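Local coordinates for protein lovastatin nonaketide synthase, polyketide synthase component (PDB 7CPX) that builds the dihydromonacolin L backbone of lovastatin from malonyl-CoA as an iterative, homodimeric polyketide synthase that works together with its partner lovC, at residues 1838-1843 against 2127-2132; 1871-1876 against 1914-1919. The protein carries 2 engineered substitutions. All coordinates share one frame; numbering follows the deposited sequence.

Interaction 1: residues 1838-1843 against 2127-2132; sequences VALQTA and TVISWP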
# COMPACT_ATOMS: atom_id res chain seq x y z
N VAL A 1838 -31.32 39.10 -14.39
CA VAL A 1838 -30.96 37.86 -13.71
C VAL A 1838 -30.09 37.05 -14.66
O VAL A 1838 -30.53 36.69 -15.76
CB VAL A 1838 -32.19 37.06 -13.29
CG1 VAL A 1838 -31.78 35.69 -12.79
CG2 VAL A 1838 -32.96 37.81 -12.22
N ALA A 1839 -28.87 36.75 -14.23
CA ALA A 1839 -27.91 36.03 -15.04
C ALA A 1839 -27.84 34.57 -14.62
O ALA A 1839 -27.80 34.25 -13.43
CB ALA A 1839 -26.52 36.66 -14.93
N LEU A 1840 -27.84 33.68 -15.61
CA LEU A 1840 -27.68 32.25 -15.38
C LEU A 1840 -26.18 31.99 -15.25
O LEU A 1840 -25.52 31.53 -16.19
CB LEU A 1840 -28.31 31.44 -16.50
CG LEU A 1840 -28.33 29.92 -16.38
CD1 LEU A 1840 -28.44 29.47 -14.94
CD2 LEU A 1840 -29.48 29.37 -17.19
N GLN A 1841 -25.65 32.29 -14.07
CA GLN A 1841 -24.21 32.31 -13.85
C GLN A 1841 -23.70 30.92 -13.48
O GLN A 1841 -24.35 30.18 -12.73
CB GLN A 1841 -23.87 33.30 -12.74
CG GLN A 1841 -22.39 33.49 -12.49
CD GLN A 1841 -21.70 34.22 -13.63
OE1 GLN A 1841 -21.17 33.60 -14.55
NE2 GLN A 1841 -21.70 35.54 -13.56
N THR A 1842 -22.53 30.59 -14.01
CA THR A 1842 -21.85 29.36 -13.62
C THR A 1842 -21.22 29.52 -12.24
O THR A 1842 -20.82 30.61 -11.83
CB THR A 1842 -20.77 29.00 -14.64
OG1 THR A 1842 -20.19 27.74 -14.30
CG2 THR A 1842 -19.68 30.07 -14.65
N ALA A 1843 -21.13 28.41 -11.51
CA ALA A 1843 -20.50 28.43 -10.21
C ALA A 1843 -19.02 28.79 -10.35
O ALA A 1843 -18.41 28.63 -11.41
CB ALA A 1843 -20.64 27.07 -9.52
N THR A 2127 -28.16 24.10 -27.18
CA THR A 2127 -29.26 24.19 -26.23
C THR A 2127 -29.62 25.65 -26.01
O THR A 2127 -28.77 26.54 -26.08
CB THR A 2127 -28.87 23.55 -24.89
OG1 THR A 2127 -28.62 22.15 -25.09
CG2 THR A 2127 -29.97 23.73 -23.87
N VAL A 2128 -30.90 25.89 -25.74
CA VAL A 2128 -31.42 27.24 -25.59
C VAL A 2128 -32.23 27.33 -24.30
O VAL A 2128 -33.17 26.55 -24.09
CB VAL A 2128 -32.26 27.68 -26.80
CG1 VAL A 2128 -33.39 26.71 -27.05
CG2 VAL A 2128 -32.80 29.08 -26.59
N ILE A 2129 -31.86 28.29 -23.46
CA ILE A 2129 -32.62 28.63 -22.26
C ILE A 2129 -33.78 29.53 -22.66
O ILE A 2129 -33.60 30.52 -23.39
CB ILE A 2129 -31.72 29.33 -21.23
CG1 ILE A 2129 -30.59 28.41 -20.78
CG2 ILE A 2129 -32.55 29.79 -20.05
CD1 ILE A 2129 -29.29 29.13 -20.59
N SER A 2130 -34.96 29.20 -22.17
CA SER A 2130 -36.17 29.99 -22.39
C SER A 2130 -36.41 30.82 -21.14
O SER A 2130 -36.89 30.31 -20.12
CB SER A 2130 -37.36 29.08 -22.69
OG SER A 2130 -38.57 29.81 -22.70
N TRP A 2131 -36.09 32.10 -21.22
CA TRP A 2131 -36.22 32.99 -20.07
C TRP A 2131 -37.69 33.34 -19.85
O TRP A 2131 -38.34 33.83 -20.78
CB TRP A 2131 -35.40 34.25 -20.28
CG TRP A 2131 -33.94 34.04 -20.14
CD1 TRP A 2131 -33.04 33.87 -21.14
CD2 TRP A 2131 -33.20 33.96 -18.92
NE1 TRP A 2131 -31.78 33.69 -20.63
CE2 TRP A 2131 -31.85 33.75 -19.26
CE3 TRP A 2131 -33.54 34.05 -17.57
CZ2 TRP A 2131 -30.85 33.62 -18.30
CZ3 TRP A 2131 -32.55 33.93 -16.62
CH2 TRP A 2131 -31.22 33.72 -16.99
N PRO A 2132 -38.24 33.12 -18.66
CA PRO A 2132 -39.63 33.52 -18.42
C PRO A 2132 -39.80 35.02 -18.59
O PRO A 2132 -38.91 35.81 -18.26
CB PRO A 2132 -39.89 33.08 -16.98
CG PRO A 2132 -38.54 33.01 -16.36
CD PRO A 2132 -37.61 32.57 -17.45
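W2131 brings the benzo end of its indole against the backbone of V1838-L1840, with atom CH2 leading. L1840 N lies in the ring plane at that edge, 3.7 Å from W2131 CH2, while V1838 O comes in obliquely, 3.3 Å from the same carbon. L1840 CB adds a side-chain contact to the ring, also 3.7 Å from W2131 CH2, and V1838 CG1 reaches the neighbouring corner more loosely, 4.3 Å from W2131 CZ3. With CG of L1840 anti to the backbone N (chi1 -176°), the isobutyl end passes on from the indole to I2129, where L1840 CD2 meets I2129 CD1 at an oblique crossing. I2129 also serves the indole from its own strand: its CG2 branch sits 4.0 Å above one face, displaced toward the rim. L1840 is the centre of an inverse gamma turn closed by a weak bond from Q1841 N to A1839 O. Further out, L1851 of strand 1849-1853 touches both V1838 and W2131, and F2114 and A2115 of helix 2111-2117 pack on L1840. The indole N-H points elsewhere, to S1876 OG, which fixes the rotation of the ring. L1840 CA and I2129 CA stay 9.2 Å apart, so the join is made by buried apolar side chains and by the indole against the V1838-L1840 backbone, with the only polar group of the indole satisfied by a third strand.

Interaction 2: residues 1871-1876 against 1914-1919; sequences IYVHFS and SIVHVR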
# COMPACT_ATOMS: atom_id res chain seq x y z
N ILE A 1871 -31.85 44.64 -23.71
CA ILE A 1871 -32.52 43.52 -24.35
C ILE A 1871 -33.16 42.68 -23.25
O ILE A 1871 -32.47 42.12 -22.40
CB ILE A 1871 -31.55 42.69 -25.19
CG1 ILE A 1871 -30.82 43.57 -26.20
CG2 ILE A 1871 -32.31 41.57 -25.91
CD1 ILE A 1871 -29.75 42.85 -26.98
N TYR A 1872 -34.49 42.60 -23.27
CA TYR A 1872 -35.22 41.71 -22.38
C TYR A 1872 -35.24 40.33 -23.04
O TYR A 1872 -35.99 40.09 -23.98
CB TYR A 1872 -36.63 42.24 -22.13
CG TYR A 1872 -36.66 43.65 -21.59
CD1 TYR A 1872 -36.56 44.74 -22.44
CD2 TYR A 1872 -36.78 43.89 -20.23
CE1 TYR A 1872 -36.58 46.03 -21.95
CE2 TYR A 1872 -36.80 45.17 -19.73
CZ TYR A 1872 -36.70 46.24 -20.59
OH TYR A 1872 -36.73 47.53 -20.10
N VAL A 1873 -34.40 39.44 -22.54
CA VAL A 1873 -34.12 38.18 -23.23
C VAL A 1873 -35.25 37.20 -23.00
O VAL A 1873 -35.65 36.94 -21.86
CB VAL A 1873 -32.78 37.60 -22.75
CG1 VAL A 1873 -32.46 36.33 -23.50
CG2 VAL A 1873 -31.67 38.61 -22.92
N HIS A 1874 -35.78 36.65 -24.10
CA HIS A 1874 -36.72 35.54 -24.05
C HIS A 1874 -36.00 34.21 -24.15
O HIS A 1874 -36.34 33.26 -23.44
CB HIS A 1874 -37.74 35.66 -25.18
CG HIS A 1874 -38.66 36.83 -25.05
ND1 HIS A 1874 -38.23 38.08 -24.68
CD2 HIS A 1874 -39.99 36.94 -25.26
CE1 HIS A 1874 -39.25 38.91 -24.65
NE2 HIS A 1874 -40.34 38.24 -25.00
N PHE A 1875 -35.00 34.13 -25.02
CA PHE A 1875 -34.22 32.92 -25.23
C PHE A 1875 -32.75 33.28 -25.33
O PHE A 1875 -32.39 34.36 -25.81
CB PHE A 1875 -34.67 32.17 -26.48
CG PHE A 1875 -36.13 31.82 -26.49
CD1 PHE A 1875 -36.58 30.64 -25.93
CD2 PHE A 1875 -37.06 32.68 -27.04
CE1 PHE A 1875 -37.92 30.32 -25.92
CE2 PHE A 1875 -38.40 32.37 -27.04
CZ PHE A 1875 -38.84 31.18 -26.48
N SER A 1876 -31.89 32.36 -24.89
CA SER A 1876 -30.46 32.62 -24.91
C SER A 1876 -29.70 31.31 -25.03
O SER A 1876 -30.25 30.23 -24.82
CB SER A 1876 -30.01 33.36 -23.65
OG SER A 1876 -30.16 32.56 -22.50
N SER A 1914 -31.57 37.44 -18.18
CA SER A 1914 -32.91 37.75 -18.67
C SER A 1914 -32.95 39.14 -19.27
O SER A 1914 -33.67 39.39 -20.24
CB SER A 1914 -33.92 37.62 -17.53
OG SER A 1914 -33.64 38.57 -16.51
N ILE A 1915 -32.19 40.07 -18.70
CA ILE A 1915 -32.06 41.42 -19.22
C ILE A 1915 -30.58 41.72 -19.40
O ILE A 1915 -29.78 41.53 -18.47
CB ILE A 1915 -32.72 42.46 -18.29
CG1 ILE A 1915 -34.19 42.09 -18.07
CG2 ILE A 1915 -32.60 43.86 -18.88
CD1 ILE A 1915 -34.94 43.03 -17.15
N VAL A 1916 -30.22 42.19 -20.59
CA VAL A 1916 -28.84 42.46 -20.95
C VAL A 1916 -28.72 43.92 -21.36
O VAL A 1916 -29.68 44.53 -21.83
CB VAL A 1916 -28.36 41.53 -22.09
CG1 VAL A 1916 -27.11 42.08 -22.76
CG2 VAL A 1916 -28.12 40.13 -21.56
N HIS A 1917 -27.53 44.48 -21.19
CA HIS A 1917 -27.19 45.82 -21.65
C HIS A 1917 -25.99 45.69 -22.57
O HIS A 1917 -24.85 45.56 -22.11
CB HIS A 1917 -26.92 46.75 -20.48
CG HIS A 1917 -27.97 46.71 -19.42
ND1 HIS A 1917 -29.21 47.29 -19.59
CD2 HIS A 1917 -27.98 46.16 -18.18
CE1 HIS A 1917 -29.94 47.10 -18.50
NE2 HIS A 1917 -29.21 46.41 -17.63
N VAL A 1918 -26.23 45.72 -23.88
CA VAL A 1918 -25.21 45.41 -24.87
C VAL A 1918 -25.20 46.48 -25.95
O VAL A 1918 -26.25 46.99 -26.35
CB VAL A 1918 -25.43 44.02 -25.50
CG1 VAL A 1918 -26.70 44.02 -26.34
CG2 VAL A 1918 -24.23 43.62 -26.35
N ARG A 1919 -24.00 46.82 -26.44
CA ARG A 1919 -23.87 47.85 -27.45
C ARG A 1919 -24.59 47.42 -28.73
O ARG A 1919 -24.69 46.22 -29.03
CB ARG A 1919 -22.40 48.13 -27.75
CG ARG A 1919 -21.82 49.29 -26.95
CD ARG A 1919 -20.41 49.65 -27.40
NE ARG A 1919 -19.41 48.73 -26.87
CZ ARG A 1919 -18.67 47.90 -27.60
NH1 ARG A 1919 -18.77 47.85 -28.92
NH2 ARG A 1919 -17.79 47.11 -26.99
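An antiparallel ladder joins strand 1871-1873 to strand 1915-1918 inside a curled beta sheet, and it includes the hydrogen-bonded pair of I1871 and V1916. I1871 N gives a bond to V1916 O at 2.9 Å (162° at the hydrogen), and V1916 N returns one of equal length to I1871 O. Next along, Y1872 and I1915 form a non-hydrogen-bonded pair whose side chains run side by side in the same direction, putting Y1872 CD2 3.7 Å from I1915 CD1. V1873 N continues the ladder to S1914 O, although the modelled length of that bond is doubtful. On the face carrying I1871 and V1916, the end of I1871 runs up to V1918, CD1 against CG1, and V1873 CG2 reaches V1916 CG2 at 4.1 Å. V1905 and A1907 of strand 1901-1909 pack on I1871 and cover this face. Against the neighbouring strand 1887-1898, H1874 and F1875 both face Q1893 in a classic beta bulge, where the chain turns a corner. There H1874 ND1 reaches back 3.1 Å to Y1872 O, the acceptor lying in the imidazole plane, which holds the ring's rotation. The curled, mainly antiparallel sheet is consistent with the GroES-like part of a medium-chain dehydrogenase/reductase fold, probably that of the inactive enoylreductase region.

Interactions 1 and 2 have centres 11 Å apart and share one sheet, since strands 2128-2130 and 1869-1883 are neighbours in it. Past the bulge, the chain of interaction 2 runs antiparallel beside the second segment of interaction 1: S1876 N reaches I2129 O at 2.9 Å, and I2129 N reaches S1876 O at 2.9 Å. W2131 N probably bonds to H1874 O as well. S1914 makes a further join: its OG, which also bonds S1833 O, lies 3.2 Å from V1838 N in a hydrogen bond. Along the chain, interaction 2 is nested inside the loop that interaction 1 closes. Both lie away from the annotated catalytic residues and the NADP pocket.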